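Local coordinates for protein transcriptional repressor of the blcABC operon (Agrobacterium tumefaciens, PDB 3MQ0) that probably binds DNA as a transcription factor of the IclR family and represses the blcABC operon, at residues 32-36 with 69-75. Numbering follows the deposited sequence.
Sequences AVRIL and MTELDLL
Leu36 CD2 sits over one face of the Leu74 peptide carbonyl, 3.6 Å from Leu74 O, while Met69 CE lies beside the Ala32 carbonyl, 3.5 Å from Ala32 O. These backbone groups are the flat surfaces here; the remainder is aliphatic chain and thioether. Ala32 O accepts the helical bond from Leu36 N; the Met69 methyl touches the same oxygen in a plain van der Waals contact. Met69 reaches helix 27-41 with an extended chain and then bends at its thioether (chi3 71°), which brings SD against Ile35 CD1 at 3.6 Å and turns CE toward Leu36 CG at 3.7 Å. Ala32 CB packs against both SD and CE, and the Leu36 and Met69 side chains run past each other in opposite directions. Next to this, Leu75 forks between two neighbours: its CD2 meets Leu36 CD2 at 3.6 Å, and its CD1 meets Ile35 CG2 at 4.1 Å. At Asp73, with positive phi (72°), a Schellman motif folds back on the last helical turn and redirects the chain, after which Leu74 and Leu75 join Met69 against helix 27-41. Leu65 and Leu66 of helix 59-71 also touch Ile35, and Trp92 of the second subunit packs on Leu36. Helix 27-41, helix 59-71 and the edge strand 75-77 of the small antiparallel sheet here contribute to the hydrophobic core of an IclR-type winged helix-turn-helix domain.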
loop_
_atom_site.group_PDB
_atom_site.type_symbol
_atom_site.label_atom_id
_atom_site.label_comp_id
_atom_site.label_asym_id
_atom_site.label_seq_id
_atom_site.Cartn_x
_atom_site.Cartn_y
_atom_site.Cartn_z
ATOM N N ALA B 32 -5.658 4.027 -21.678
ATOM C CA ALA B 32 -6.117 4.246 -20.309
ATOM C C ALA B 32 -4.992 3.932 -19.327
ATOM O O ALA B 32 -4.777 4.650 -18.360
ATOM C CB ALA B 32 -7.328 3.382 -20.010
ATOM N N VAL B 33 -4.281 2.842 -19.580
ATOM C CA VAL B 33 -3.137 2.487 -18.745
ATOM C C VAL B 33 -2.048 3.570 -18.796
ATOM O O VAL B 33 -1.491 3.960 -17.763
ATOM C CB VAL B 33 -2.597 1.108 -19.116
ATOM C CG1 VAL B 33 -1.270 0.825 -18.401
ATOM C CG2 VAL B 33 -3.648 0.050 -18.763
ATOM N N ARG B 34 -1.770 4.096 -19.985
ATOM C CA ARG B 34 -0.795 5.189 -20.088
ATOM C C ARG B 34 -1.209 6.420 -19.268
ATOM O O ARG B 34 -0.381 7.038 -18.567
ATOM C CB ARG B 34 -0.572 5.556 -21.550
ATOM C CG ARG B 34 0.353 6.739 -21.774
ATOM C CD ARG B 34 0.672 6.859 -23.261
ATOM N NE ARG B 34 0.150 5.718 -24.009
ATOM C CZ ARG B 34 0.814 4.586 -24.222
ATOM N NH1 ARG B 34 2.046 4.437 -23.747
ATOM N NH2 ARG B 34 0.240 3.599 -24.908
ATOM N N ILE B 35 -2.492 6.770 -19.349
ATOM C CA ILE B 35 -3.043 7.895 -18.589
ATOM C C ILE B 35 -2.938 7.648 -17.091
ATOM O O ILE B 35 -2.529 8.534 -16.350
ATOM C CB ILE B 35 -4.523 8.153 -18.967
ATOM C CG1 ILE B 35 -4.605 8.729 -20.379
ATOM C CG2 ILE B 35 -5.190 9.112 -17.983
ATOM C CD1 ILE B 35 -6.008 8.630 -20.969
ATOM N N LEU B 36 -3.315 6.454 -16.632
ATOM C CA LEU B 36 -3.205 6.174 -15.206
ATOM C C LEU B 36 -1.759 6.243 -14.734
ATOM O O LEU B 36 -1.480 6.762 -13.651
ATOM C CB LEU B 36 -3.845 4.832 -14.844
ATOM C CG LEU B 36 -5.373 4.896 -14.991
ATOM C CD1 LEU B 36 -5.945 3.499 -15.104
ATOM C CD2 LEU B 36 -6.041 5.652 -13.842
ATOM N N MET B 69 -13.118 7.348 -18.419
ATOM C CA MET B 69 -12.316 6.852 -17.308
ATOM C C MET B 69 -12.788 7.430 -16.000
ATOM O O MET B 69 -12.674 6.787 -14.955
ATOM C CB MET B 69 -10.834 7.200 -17.503
ATOM C CG MET B 69 -10.173 6.419 -18.637
ATOM S SD MET B 69 -8.474 6.937 -18.911
ATOM C CE MET B 69 -7.746 6.259 -17.419
ATOM N N THR B 70 -13.308 8.653 -16.050
ATOM C CA THR B 70 -13.889 9.267 -14.858
ATOM C C THR B 70 -15.208 8.589 -14.464
ATOM O O THR B 70 -15.454 8.301 -13.287
ATOM C CB THR B 70 -14.064 10.787 -15.034
ATOM O OG1 THR B 70 -12.774 11.365 -15.287
ATOM C CG2 THR B 70 -14.631 11.394 -13.788
ATOM N N GLU B 71 -16.040 8.305 -15.456
ATOM C CA GLU B 71 -17.301 7.613 -15.200
ATOM C C GLU B 71 -17.047 6.201 -14.660
ATOM O O GLU B 71 -17.761 5.718 -13.783
ATOM C CB GLU B 71 -18.136 7.557 -16.479
ATOM C CG GLU B 71 -19.545 7.007 -16.253
ATOM C CD GLU B 71 -20.280 7.706 -15.108
ATOM O OE1 GLU B 71 -20.361 8.952 -15.122
ATOM O OE2 GLU B 71 -20.771 7.005 -14.192
ATOM N N LEU B 72 -16.004 5.560 -15.169
ATOM C CA LEU B 72 -15.621 4.223 -14.727
ATOM C C LEU B 72 -15.002 4.267 -13.343
ATOM O O LEU B 72 -14.747 3.234 -12.744
ATOM C CB LEU B 72 -14.600 3.630 -15.698
ATOM C CG LEU B 72 -15.158 3.072 -16.999
ATOM C CD1 LEU B 72 -14.055 2.911 -18.019
ATOM C CD2 LEU B 72 -15.820 1.741 -16.721
ATOM N N ASP B 73 -14.732 5.471 -12.855
ATOM C CA ASP B 73 -14.104 5.659 -11.544
ATOM C C ASP B 73 -12.615 5.258 -11.502
ATOM O O ASP B 73 -12.016 5.142 -10.432
ATOM C CB ASP B 73 -14.912 4.964 -10.443
ATOM C CG ASP B 73 -16.344 5.492 -10.343
ATOM O OD1 ASP B 73 -16.554 6.709 -10.562
ATOM O OD2 ASP B 73 -17.260 4.689 -10.055
ATOM N N LEU B 74 -12.013 5.064 -12.667
ATOM C CA LEU B 74 -10.561 4.935 -12.725
ATOM C C LEU B 74 -9.903 6.259 -12.321
ATOM O O LEU B 74 -8.869 6.267 -11.651
ATOM C CB LEU B 74 -10.118 4.536 -14.134
ATOM C CG LEU B 74 -10.653 3.175 -14.593
ATOM C CD1 LEU B 74 -10.387 3.028 -16.061
ATOM C CD2 LEU B 74 -9.995 2.046 -13.789
ATOM N N LEU B 75 -10.494 7.371 -12.770
ATOM C CA LEU B 75 -10.062 8.710 -12.384
ATOM C C LEU B 75 -11.192 9.406 -11.634
ATOM O O LEU B 75 -12.367 9.084 -11.814
ATOM C CB LEU B 75 -9.730 9.567 -13.614
ATOM C CG LEU B 75 -8.645 9.062 -14.567
ATOM C CD1 LEU B 75 -8.605 9.870 -15.868
ATOM C CD2 LEU B 75 -7.277 9.028 -13.899
#